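Local structure of conserved domain protein (Bacillus anthracis, 3FBQ) at residues Asn32-Arg35 against Val40-Thr43; Ile56-Glu61 against Phe117-Glu122; Thr103-Asp108 against Glu212-Ser217; Ser109-Lys114 against Ser148-Ile153; Thr200-Asp203 against Asn207-Ser210. The protein is of unknown function but pairs two beta-rich modules that probably resemble immunoglobulin-like E-set domains. One frame throughout, in Å; residues are numbered along the deposited sequence.

Overall arrangement
The chain runs through a sandwich of a five- and a three-stranded sheet and then an eight-stranded sheet. Interactions 1 and 2 belong to the sandwich; their centres are 8 Å apart and they share the five-stranded sheet, where 40-49 and 53-62 are neighbours. Interaction 1, a hairpin within that sheet, closes before interaction 2 opens; the latter packs the sheet against the three-stranded one. Interactions 3 and 4, with centres 14 Å apart, join the sandwich to the eight-stranded sheet at two places, strands 208-218 and 149-157. Interactions 4 and 5 fall within the sequence span of interaction 3. Interaction 5, 37 Å from interaction 1 between centres, closes the hairpin whose second strand continues into interaction 3.

Interaction 1: Asn32-Arg35 against Val40-Thr43; sequences NMTR and VKVT
T34 and R35 face T43 and V42 across an antiparallel beta hairpin of strands 29-37 and 40-49, the segment axes 4.7 Å apart at closest and 151° from parallel. R35 and V42 form the hydrogen-bonded pair, R35 N giving to V42 O at 2.9 Å and V42 N to R35 O at 2.8 Å; T34 and T43 form the adjacent non-hydrogen-bonded pair. Beta-branched threonine and valine suit such extended strands. On the threonine face the two hydroxyls approach each other, T34 OG1 to T43 OG1 3.6 Å, while T43 CG2 lies over N32 CA at 3.6 Å. T34 CG2, placed anti to the backbone N, instead touches the aliphatic chain of K41, 3.3 Å from K41 CG. That extended lysine carries its amine beyond the hairpin to P221 O of the second subunit, a strand of which also pairs with T34 and R35, so the sheet continues between chains. On the other face V42 packs on L60. The R35 chain bends at its middle torsions and turns away from V42, giving NE to N138 O; its NH1 comes back to T34 O at 3.2 Å, well above that carbonyl's plane but nearly straight at hydrogen, 168°.

Interaction 2: Ile56-Glu61 against Phe117-Glu122; sequences ITYSLE and FRWNIE
I56 and Y58 of strand 53-62 meet F117 and W119 of strand 114-126 inside a beta sandwich: the first strand belongs to the five-stranded sheet, the second to the three-stranded sheet packed over it. I56 comes first. Its side chain and that of F117 approach from opposite directions, and the end of the isoleucine, CD1, settles 3.5 Å from F117 CE1 and 3.7 Å from F117 CZ. A long, branched aliphatic chain is suited to this job, because the backbones are far apart, the nearest CA atoms (I56 and W119) being 9.9 Å from each other. T57 turns outward, as strand alternation requires, and Y58 again points inward. With its CG held between the backbone N and carbonyl carbon (chi1 66°), the tyrosine offers one ring face to W119; the two side chains run at about a right angle, but their ring planes stand only 49° apart, an oblique pairing with centroids 5.1 Å from each other. Further along, L60 leans on Y98 instead. I44 and V102 each touch both I56 and W119, and L76 touches F117 and W119, so the contact is part of a larger apolar layer between the sheets. I121 CD1 lies 3.6 Å above one face of the W119 indole, while W119 CH2 sits over the rim of the Y58 ring, 3.5 Å from Y58 CG.

Interaction 3: Thr103-Asp108 against Glu212-Ser217; sequences TTTHHD and EGNGGS
N214 O and H107 NE2, one from each segment, converge on a single hydroxyl, S85 OG: the carbonyl is hydrogen-bonded to it and the imidazole only weakly. Serine suits this place, since its small polar side chain can serve both the strand carrying N214 and the imidazole. Across the contact itself the touches are van der Waals ones. T105 and N214 cross at about a right angle, T105 OG1 lying 3.5 Å from N214 CB and T105 CG2 3.8 Å from the same carbon, while T105 CB reaches N214 O at 3.6 Å. With OG1 beside the backbone N (chi1 -59°) and CG2 anti to it, the threonine presents both branches to N214. The H107 ring has T105 O 3.7 Å above one face, offset toward the rim, and its ND1 stays 4.1 Å from S217 OG. Between N214 and S217 comes G215, whose backbone (phi 113°, psi 156°) would press a CB against the preceding carbonyl, a conformation that glycine accepts readily. The chain leaving the strand at H106 is steadied by R52, which bonds H106 O and D108 O. Strand 97-106, flanked in its sheet by 53-62 and 84-92, ends here and meets strand 208-218 of the eight-stranded sheet; at G216 and S217 that strand pairs antiparallel with a strand of the third subunit.

Interaction 4: Ser109-Lys114 against Ser148-Ile153; sequences SNKKDK and SKERTI
K111 reaches from the loop between strands 97-106 and 114-126, which crosses from one sheet of the beta sandwich to the other, and meets S148 just ahead of strand 149-157, the edge of the eight-stranded sheet. Its ammonium gives two hydrogen bonds to this residue. One goes to the carbonyl, K111 NZ to S148 O 2.6 Å, from a donor tilted 26° off the carbonyl plane; the other goes to S148 OG, modelled so short that its length is doubtful. A lysine suits because its long chain covers the distance between backbones whose nearest CA atoms, K111 and S148, are 9.5 Å apart. S148 OG sits between its own backbone N and carbonyl carbon (chi1 60°), which brings hydroxyl and carbonyl to the same amine. E150 comes from the opposite direction, and its charge probably favours the ammonium without forming a salt bridge. Farther out, S145 OG bonds K112 O and D113 O, which must share its single proton, and so ties the loop to the chain just before S148, while E150 rests on K168 and A170 of the adjacent strand. The carboxylate lies beside the lysine's last carbon, E150 OE2 3.1 Å from K111 CE but 4.1 Å from K111 NZ.

Interaction 5: Thr200-Asp203 against Asn207-Ser210; sequences TVKD and NDYS
D203 and Y209 cross at about a right angle, the carboxylate plane standing 80° from the phenol ring, at the turn end of the beta hairpin made by strands 196-203 and 208-218. The tyrosine brings its edge to the aspartate: D203 CG lies in the plane of the ring, and Y209 OH gives a hydrogen bond of 2.7 Å to D203 OD2, arriving from above the carboxylate plane. Tyrosine suits the site because its rigid ring carries a hydroxyl out to the turn while its inner part packs on the apolar side, Y209 CD1 4.0 Å from V201 CG1. V201 in turn lies against F176, L178 and F230. The other carboxylate oxygen serves the backbone, with N207 N giving to D203 OD1 at 3.1 Å on the syn side. What puts it there is the D203 torsion, CG between the backbone N and the carbonyl carbon (chi1 61°), which directs the short side chain across to N207 and Y209. The main chain closes the same end, D203 N giving to N207 O at 3.1 Å, and farther along Y209 N gives to V201 O at 3.0 Å. On the opposite, more exposed face K202 and D208 pass each other aslant, K202 CE 3.2 Å from D208 OD2 but the amine itself 4.4 Å from that oxygen, too far for a salt bridge. Since Y209 OH also accepts from N234 N, the buried phenol both gives and receives; with a donor at each oxygen, D203 is probably stabilised as a carboxylate that fixes the three-residue turn.

Interaction 1: Asn32-Arg35 against Val40-Thr43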
# COMPACT_ATOMS: atom_id res chain seq x y z
N ASN A 32 21.78 11.53 -2.12
CA ASN A 32 21.05 12.73 -1.81
C ASN A 32 20.15 13.15 -3.00
O ASN A 32 19.93 14.30 -3.27
CB ASN A 32 21.99 13.84 -1.33
CG ASN A 32 22.85 13.40 -0.18
OD1 ASN A 32 22.39 12.74 0.76
ND2 ASN A 32 24.14 13.71 -0.27
N MET A 33 19.61 12.18 -3.70
CA MET A 33 18.60 12.48 -4.73
C MET A 33 17.18 12.68 -4.11
O MET A 33 16.74 11.90 -3.25
CB MET A 33 18.72 11.43 -5.83
CG MET A 33 17.48 10.78 -6.28
SD MET A 33 17.99 9.60 -7.59
CE MET A 33 17.63 10.58 -9.09
N THR A 34 16.51 13.77 -4.48
CA THR A 34 15.27 14.22 -3.83
C THR A 34 14.02 14.15 -4.70
O THR A 34 14.09 14.38 -5.89
CB THR A 34 15.38 15.68 -3.34
OG1 THR A 34 16.65 15.85 -2.70
CG2 THR A 34 14.35 15.98 -2.32
N ARG A 35 12.89 13.84 -4.07
CA ARG A 35 11.55 13.92 -4.61
C ARG A 35 10.64 14.73 -3.71
O ARG A 35 10.64 14.54 -2.50
CB ARG A 35 10.96 12.52 -4.78
CG ARG A 35 10.93 12.03 -6.24
CD ARG A 35 12.21 12.39 -6.93
NE ARG A 35 12.70 11.32 -7.78
CZ ARG A 35 13.91 11.27 -8.31
NH1 ARG A 35 14.83 12.21 -8.08
NH2 ARG A 35 14.20 10.24 -9.08
N VAL A 40 5.84 17.26 1.29
CA VAL A 40 6.77 16.24 1.74
C VAL A 40 7.99 16.00 0.78
O VAL A 40 7.87 15.51 -0.35
CB VAL A 40 5.97 14.89 2.03
CG1 VAL A 40 6.84 13.79 2.69
CG2 VAL A 40 4.74 15.18 2.88
N LYS A 41 9.18 16.28 1.30
CA LYS A 41 10.43 16.08 0.59
C LYS A 41 10.99 14.77 1.06
O LYS A 41 11.31 14.66 2.25
CB LYS A 41 11.36 17.24 0.98
CG LYS A 41 12.55 17.45 0.05
CD LYS A 41 13.36 18.72 0.33
CE LYS A 41 14.68 18.61 -0.46
NZ LYS A 41 15.82 19.54 -0.07
N VAL A 42 11.09 13.77 0.19
CA VAL A 42 11.82 12.51 0.49
C VAL A 42 13.19 12.49 -0.25
O VAL A 42 13.20 12.70 -1.45
CB VAL A 42 11.07 11.25 0.08
CG1 VAL A 42 11.91 9.95 0.42
CG2 VAL A 42 9.64 11.19 0.73
N THR A 43 14.30 12.29 0.50
CA THR A 43 15.64 12.13 0.01
C THR A 43 16.13 10.74 0.26
O THR A 43 15.89 10.17 1.32
CB THR A 43 16.55 13.04 0.76
OG1 THR A 43 16.03 14.34 0.56
CG2 THR A 43 18.04 13.04 0.18

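Interaction 2: Ile56-Glu61 against Phe117-Glu122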
# COMPACT_ATOMS: atom_id res chain seq x y z
N ILE A 56 19.35 1.06 2.03
CA ILE A 56 19.12 2.40 1.61
C ILE A 56 18.79 3.27 2.81
O ILE A 56 18.13 2.82 3.78
CB ILE A 56 17.97 2.34 0.63
CG1 ILE A 56 18.52 2.64 -0.71
CG2 ILE A 56 16.62 3.08 1.09
CD1 ILE A 56 17.41 2.64 -1.66
N THR A 57 19.22 4.52 2.72
CA THR A 57 19.14 5.45 3.80
C THR A 57 18.37 6.65 3.28
O THR A 57 18.51 7.03 2.09
CB THR A 57 20.58 5.71 4.22
OG1 THR A 57 20.86 4.92 5.40
CG2 THR A 57 20.84 7.09 4.49
N TYR A 58 17.49 7.22 4.09
CA TYR A 58 16.70 8.31 3.57
C TYR A 58 16.33 9.30 4.61
O TYR A 58 16.40 9.01 5.81
CB TYR A 58 15.42 7.77 2.91
CG TYR A 58 14.49 7.15 3.92
CD1 TYR A 58 14.54 5.75 4.19
CD2 TYR A 58 13.59 7.93 4.64
CE1 TYR A 58 13.74 5.20 5.10
CE2 TYR A 58 12.76 7.37 5.60
CZ TYR A 58 12.83 6.00 5.80
OH TYR A 58 12.00 5.46 6.75
N SER A 59 15.90 10.47 4.16
CA SER A 59 15.26 11.46 5.01
C SER A 59 13.87 11.74 4.56
O SER A 59 13.50 11.54 3.43
CB SER A 59 16.03 12.76 5.00
OG SER A 59 17.37 12.39 4.82
N LEU A 60 13.09 12.26 5.48
CA LEU A 60 11.74 12.55 5.20
C LEU A 60 11.52 13.88 5.93
O LEU A 60 11.78 13.95 7.13
CB LEU A 60 10.92 11.40 5.77
CG LEU A 60 9.41 11.49 5.74
CD1 LEU A 60 9.04 11.28 4.32
CD2 LEU A 60 8.81 10.42 6.64
N GLU A 61 11.14 14.93 5.18
CA GLU A 61 10.93 16.25 5.72
C GLU A 61 9.59 16.74 5.29
O GLU A 61 9.21 16.56 4.14
CB GLU A 61 11.95 17.24 5.23
CG GLU A 61 13.32 16.91 5.65
CD GLU A 61 14.30 17.72 4.89
OE1 GLU A 61 14.03 18.94 4.82
OE2 GLU A 61 15.28 17.14 4.34
N PHE A 117 16.45 -1.25 -8.71
CA PHE A 117 15.30 -1.26 -7.80
C PHE A 117 14.37 -0.08 -8.00
O PHE A 117 14.79 0.87 -8.67
CB PHE A 117 15.79 -1.35 -6.37
CG PHE A 117 16.57 -0.18 -5.98
CD1 PHE A 117 15.94 0.89 -5.37
CD2 PHE A 117 17.93 -0.09 -6.31
CE1 PHE A 117 16.67 2.02 -5.00
CE2 PHE A 117 18.70 1.06 -5.96
CZ PHE A 117 18.06 2.10 -5.28
N ARG A 118 13.15 -0.13 -7.47
CA ARG A 118 12.29 1.07 -7.49
C ARG A 118 11.76 1.26 -6.13
O ARG A 118 11.20 0.32 -5.50
CB ARG A 118 11.12 1.04 -8.50
CG ARG A 118 11.45 0.25 -9.78
CD ARG A 118 11.13 0.87 -11.16
NE ARG A 118 9.69 0.97 -11.44
CZ ARG A 118 9.12 1.25 -12.62
NH1 ARG A 118 9.84 1.45 -13.74
NH2 ARG A 118 7.78 1.33 -12.70
N TRP A 119 11.93 2.47 -5.64
CA TRP A 119 11.30 2.87 -4.39
C TRP A 119 10.06 3.71 -4.68
O TRP A 119 10.16 4.84 -5.12
CB TRP A 119 12.31 3.63 -3.50
CG TRP A 119 11.88 3.69 -2.10
CD1 TRP A 119 11.07 2.79 -1.46
CD2 TRP A 119 12.21 4.69 -1.13
NE1 TRP A 119 10.88 3.16 -0.15
CE2 TRP A 119 11.55 4.33 0.08
CE3 TRP A 119 13.00 5.86 -1.17
CZ2 TRP A 119 11.67 5.08 1.24
CZ3 TRP A 119 13.14 6.60 -0.01
CH2 TRP A 119 12.47 6.22 1.18
N ASN A 120 8.90 3.13 -4.47
CA ASN A 120 7.66 3.78 -4.92
C ASN A 120 6.79 4.10 -3.70
O ASN A 120 6.19 3.16 -3.12
CB ASN A 120 6.85 2.91 -5.94
CG ASN A 120 7.62 2.62 -7.25
OD1 ASN A 120 8.34 3.48 -7.80
ND2 ASN A 120 7.48 1.40 -7.75
N ILE A 121 6.72 5.38 -3.32
CA ILE A 121 5.97 5.71 -2.11
C ILE A 121 4.65 6.24 -2.47
O ILE A 121 4.55 7.11 -3.31
CB ILE A 121 6.68 6.70 -1.25
CG1 ILE A 121 7.93 6.02 -0.71
CG2 ILE A 121 5.71 7.22 -0.05
CD1 ILE A 121 9.00 7.03 -0.31
N GLU A 122 3.61 5.71 -1.85
CA GLU A 122 2.30 6.20 -2.25
C GLU A 122 1.60 6.98 -1.16
O GLU A 122 0.49 7.38 -1.32
CB GLU A 122 1.39 5.10 -2.74
CG GLU A 122 2.06 3.80 -3.09
CD GLU A 122 1.04 2.64 -3.07
OE1 GLU A 122 0.84 2.10 -4.20
OE2 GLU A 122 0.42 2.30 -1.96

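Interaction 3: Thr103-Asp108 against Glu212-Ser217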
# COMPACT_ATOMS: atom_id res chain seq x y z
N THR A 103 15.73 -1.91 3.78
CA THR A 103 16.61 -3.02 3.51
C THR A 103 15.84 -4.01 2.66
O THR A 103 14.79 -4.42 3.07
CB THR A 103 16.80 -3.69 4.88
OG1 THR A 103 17.91 -3.07 5.50
CG2 THR A 103 17.01 -5.19 4.84
N THR A 104 16.34 -4.45 1.51
CA THR A 104 15.67 -5.57 0.82
C THR A 104 16.64 -6.72 0.45
O THR A 104 17.75 -6.48 -0.02
CB THR A 104 14.90 -5.07 -0.38
OG1 THR A 104 14.14 -3.93 0.03
CG2 THR A 104 13.95 -6.12 -0.92
N THR A 105 16.22 -7.96 0.68
CA THR A 105 17.03 -9.11 0.38
C THR A 105 16.35 -9.93 -0.71
O THR A 105 15.21 -10.37 -0.53
CB THR A 105 17.26 -9.95 1.66
OG1 THR A 105 17.89 -9.07 2.59
CG2 THR A 105 18.21 -11.06 1.43
N HIS A 106 17.02 -10.14 -1.84
CA HIS A 106 16.44 -10.94 -2.87
C HIS A 106 16.80 -12.46 -2.61
O HIS A 106 17.70 -12.72 -1.81
CB HIS A 106 16.91 -10.43 -4.20
CG HIS A 106 18.27 -10.93 -4.57
ND1 HIS A 106 19.41 -10.20 -4.35
CD2 HIS A 106 18.67 -12.09 -5.13
CE1 HIS A 106 20.46 -10.88 -4.77
NE2 HIS A 106 20.04 -12.03 -5.25
N HIS A 107 16.07 -13.41 -3.20
CA HIS A 107 16.36 -14.86 -3.04
C HIS A 107 16.58 -15.53 -4.40
O HIS A 107 16.21 -16.67 -4.67
CB HIS A 107 15.29 -15.58 -2.24
CG HIS A 107 14.97 -14.89 -0.97
ND1 HIS A 107 13.68 -14.55 -0.60
CD2 HIS A 107 15.78 -14.41 0.00
CE1 HIS A 107 13.71 -13.93 0.57
NE2 HIS A 107 14.98 -13.81 0.93
N ASP A 108 17.18 -14.76 -5.27
CA ASP A 108 17.77 -15.27 -6.44
C ASP A 108 18.98 -16.08 -5.91
O ASP A 108 19.75 -15.60 -5.06
CB ASP A 108 18.14 -14.08 -7.29
CG ASP A 108 18.87 -14.44 -8.53
OD1 ASP A 108 19.05 -15.67 -8.80
OD2 ASP A 108 19.28 -13.46 -9.25
N GLU A 212 22.12 -9.63 11.97
CA GLU A 212 20.71 -9.37 11.81
C GLU A 212 20.16 -10.26 10.73
O GLU A 212 20.65 -10.21 9.64
CB GLU A 212 20.59 -7.95 11.30
CG GLU A 212 19.46 -7.20 11.88
CD GLU A 212 19.76 -5.72 11.96
OE1 GLU A 212 19.68 -5.02 10.88
OE2 GLU A 212 20.09 -5.28 13.10
N GLY A 213 19.12 -11.04 11.01
CA GLY A 213 18.48 -11.86 9.97
C GLY A 213 18.17 -11.03 8.72
O GLY A 213 18.08 -9.82 8.80
N ASN A 214 18.07 -11.69 7.56
CA ASN A 214 17.67 -11.07 6.30
C ASN A 214 16.44 -11.72 5.79
O ASN A 214 16.04 -11.43 4.66
CB ASN A 214 18.72 -11.27 5.21
CG ASN A 214 20.10 -10.90 5.66
OD1 ASN A 214 20.27 -9.91 6.40
ND2 ASN A 214 21.11 -11.68 5.22
N GLY A 215 15.87 -12.63 6.59
CA GLY A 215 14.62 -13.28 6.26
C GLY A 215 14.79 -14.77 6.01
O GLY A 215 15.88 -15.21 5.64
N GLY A 216 13.70 -15.52 6.18
CA GLY A 216 13.63 -16.94 5.86
C GLY A 216 12.46 -17.32 4.97
O GLY A 216 11.50 -16.57 4.79
N SER A 217 12.55 -18.53 4.43
CA SER A 217 11.69 -19.07 3.42
C SER A 217 11.60 -20.59 3.60
O SER A 217 12.59 -21.21 3.99
CB SER A 217 12.34 -18.84 2.09
OG SER A 217 11.95 -17.60 1.58

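Interaction 4: Ser109-Lys114 against Ser148-Ile153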
# COMPACT_ATOMS: atom_id res chain seq x y z
N SER A 109 19.09 -17.33 -6.36
CA SER A 109 20.26 -18.19 -6.10
C SER A 109 21.64 -17.53 -6.13
O SER A 109 22.40 -17.65 -5.20
CB SER A 109 20.27 -19.31 -7.09
OG SER A 109 20.74 -20.42 -6.43
N ASN A 110 21.97 -16.83 -7.20
CA ASN A 110 23.21 -16.05 -7.21
C ASN A 110 22.99 -14.59 -6.87
O ASN A 110 21.89 -14.00 -7.09
CB ASN A 110 23.88 -16.10 -8.58
CG ASN A 110 23.72 -17.44 -9.26
OD1 ASN A 110 24.02 -18.48 -8.65
ND2 ASN A 110 23.22 -17.42 -10.52
N LYS A 111 24.05 -13.98 -6.36
CA LYS A 111 24.01 -12.60 -6.04
C LYS A 111 23.96 -11.79 -7.35
O LYS A 111 24.18 -12.33 -8.42
CB LYS A 111 25.13 -12.22 -5.05
CG LYS A 111 26.55 -12.46 -5.50
CD LYS A 111 27.58 -12.33 -4.34
CE LYS A 111 28.95 -12.71 -4.87
NZ LYS A 111 30.04 -11.91 -4.29
N LYS A 112 23.56 -10.53 -7.26
CA LYS A 112 23.37 -9.69 -8.42
C LYS A 112 24.51 -8.70 -8.40
O LYS A 112 24.78 -8.06 -7.36
CB LYS A 112 22.04 -8.96 -8.28
CG LYS A 112 20.84 -9.81 -8.41
CD LYS A 112 19.61 -8.93 -8.23
CE LYS A 112 18.33 -9.65 -8.53
NZ LYS A 112 18.51 -10.26 -9.87
N ASP A 113 25.20 -8.56 -9.53
CA ASP A 113 26.24 -7.53 -9.61
C ASP A 113 25.63 -6.13 -9.67
O ASP A 113 26.07 -5.23 -8.99
CB ASP A 113 27.21 -7.81 -10.76
CG ASP A 113 27.91 -9.17 -10.63
OD1 ASP A 113 27.97 -9.77 -9.52
OD2 ASP A 113 28.45 -9.66 -11.64
N LYS A 114 24.60 -5.97 -10.47
CA LYS A 114 23.81 -4.74 -10.51
C LYS A 114 22.43 -5.04 -9.93
O LYS A 114 21.84 -6.01 -10.31
CB LYS A 114 23.75 -4.19 -11.96
CG LYS A 114 25.07 -3.48 -12.36
CD LYS A 114 25.33 -3.40 -13.88
CE LYS A 114 26.74 -2.78 -14.20
NZ LYS A 114 27.16 -2.68 -15.69
N SER A 148 31.97 -9.53 -3.04
CA SER A 148 32.24 -10.39 -1.90
C SER A 148 32.79 -11.77 -2.29
O SER A 148 32.42 -12.32 -3.34
CB SER A 148 30.97 -10.56 -1.15
OG SER A 148 30.10 -11.16 -2.05
N LYS A 149 33.64 -12.31 -1.41
CA LYS A 149 34.16 -13.68 -1.50
C LYS A 149 33.20 -14.65 -0.86
O LYS A 149 33.03 -14.65 0.38
CB LYS A 149 35.49 -13.77 -0.75
CG LYS A 149 36.67 -14.04 -1.68
CD LYS A 149 37.72 -15.00 -1.09
CE LYS A 149 37.56 -16.42 -1.60
NZ LYS A 149 36.50 -17.16 -0.84
N GLU A 150 32.57 -15.48 -1.69
CA GLU A 150 31.71 -16.54 -1.17
C GLU A 150 32.30 -17.89 -1.38
O GLU A 150 32.74 -18.20 -2.47
CB GLU A 150 30.38 -16.63 -1.84
CG GLU A 150 29.89 -15.47 -2.53
CD GLU A 150 28.79 -15.92 -3.47
OE1 GLU A 150 27.74 -16.41 -3.00
OE2 GLU A 150 29.01 -15.84 -4.70
N ARG A 151 32.27 -18.68 -0.31
CA ARG A 151 32.65 -20.08 -0.35
C ARG A 151 31.41 -20.89 -0.04
O ARG A 151 30.57 -20.49 0.81
CB ARG A 151 33.71 -20.35 0.70
CG ARG A 151 34.59 -21.52 0.33
CD ARG A 151 35.87 -21.50 1.14
NE ARG A 151 35.61 -21.85 2.54
CZ ARG A 151 35.70 -23.09 3.04
NH1 ARG A 151 36.06 -24.13 2.27
NH2 ARG A 151 35.43 -23.30 4.34
N THR A 152 31.25 -22.02 -0.71
CA THR A 152 30.17 -22.92 -0.30
C THR A 152 30.66 -23.92 0.74
O THR A 152 31.63 -24.63 0.51
CB THR A 152 29.46 -23.59 -1.48
OG1 THR A 152 29.56 -25.01 -1.33
CG2 THR A 152 30.11 -23.17 -2.81
N ILE A 153 29.98 -23.94 1.88
CA ILE A 153 30.36 -24.73 3.05
C ILE A 153 29.27 -25.74 3.50
O ILE A 153 28.11 -25.64 3.11
CB ILE A 153 30.69 -23.83 4.26
CG1 ILE A 153 29.40 -23.22 4.85
CG2 ILE A 153 31.67 -22.81 3.87
CD1 ILE A 153 29.52 -21.86 5.50

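Interaction 5: Thr200-Asp203 against Asn207-Ser210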
# COMPACT_ATOMS: atom_id res chain seq x y z
N THR A 200 24.64 -17.63 16.71
CA THR A 200 25.44 -16.67 17.45
C THR A 200 26.81 -16.98 16.94
O THR A 200 27.15 -18.15 16.72
CB THR A 200 25.28 -16.95 18.98
OG1 THR A 200 24.69 -15.79 19.59
CG2 THR A 200 26.60 -17.38 19.67
N VAL A 201 27.61 -15.93 16.74
CA VAL A 201 28.87 -16.10 16.04
C VAL A 201 30.09 -15.64 16.83
O VAL A 201 30.11 -14.53 17.34
CB VAL A 201 28.82 -15.48 14.60
CG1 VAL A 201 30.07 -15.72 13.88
CG2 VAL A 201 27.68 -16.10 13.79
N LYS A 202 31.11 -16.51 16.91
CA LYS A 202 32.45 -16.14 17.41
C LYS A 202 33.51 -16.55 16.39
O LYS A 202 33.19 -17.34 15.52
CB LYS A 202 32.71 -16.83 18.75
CG LYS A 202 32.00 -16.17 19.91
CD LYS A 202 32.65 -16.60 21.21
CE LYS A 202 32.11 -15.79 22.39
NZ LYS A 202 32.13 -16.63 23.65
N ASP A 203 34.73 -16.03 16.52
CA ASP A 203 35.87 -16.55 15.78
C ASP A 203 36.91 -17.14 16.72
O ASP A 203 36.75 -17.11 17.94
CB ASP A 203 36.50 -15.46 14.91
CG ASP A 203 37.01 -14.29 15.73
OD1 ASP A 203 37.10 -14.43 16.97
OD2 ASP A 203 37.32 -13.24 15.14
N ASN A 207 36.35 -13.08 19.63
CA ASN A 207 35.37 -12.07 19.23
C ASN A 207 34.01 -12.59 18.92
O ASN A 207 33.83 -13.72 18.46
CB ASN A 207 35.82 -11.36 17.98
CG ASN A 207 37.23 -10.87 18.07
OD1 ASN A 207 38.09 -11.27 17.28
ND2 ASN A 207 37.49 -9.96 19.02
N ASP A 208 33.05 -11.69 19.13
CA ASP A 208 31.65 -11.95 18.89
C ASP A 208 31.22 -11.11 17.69
O ASP A 208 31.82 -10.07 17.41
CB ASP A 208 30.86 -11.57 20.12
CG ASP A 208 29.79 -12.61 20.46
OD1 ASP A 208 28.59 -12.55 19.95
OD2 ASP A 208 30.16 -13.48 21.29
N TYR A 209 30.20 -11.55 16.98
CA TYR A 209 29.69 -10.79 15.89
C TYR A 209 28.20 -10.51 16.07
O TYR A 209 27.37 -11.44 16.19
CB TYR A 209 30.01 -11.50 14.57
CG TYR A 209 31.51 -11.53 14.36
CD1 TYR A 209 32.30 -12.57 14.90
CD2 TYR A 209 32.15 -10.48 13.69
CE1 TYR A 209 33.67 -12.57 14.75
CE2 TYR A 209 33.54 -10.47 13.55
CZ TYR A 209 34.28 -11.53 14.07
OH TYR A 209 35.64 -11.53 13.90
N SER A 210 27.90 -9.21 16.14
CA SER A 210 26.57 -8.66 15.90
C SER A 210 26.15 -8.88 14.46
O SER A 210 26.98 -8.79 13.51
CB SER A 210 26.49 -7.15 16.19
OG SER A 210 26.51 -6.88 17.60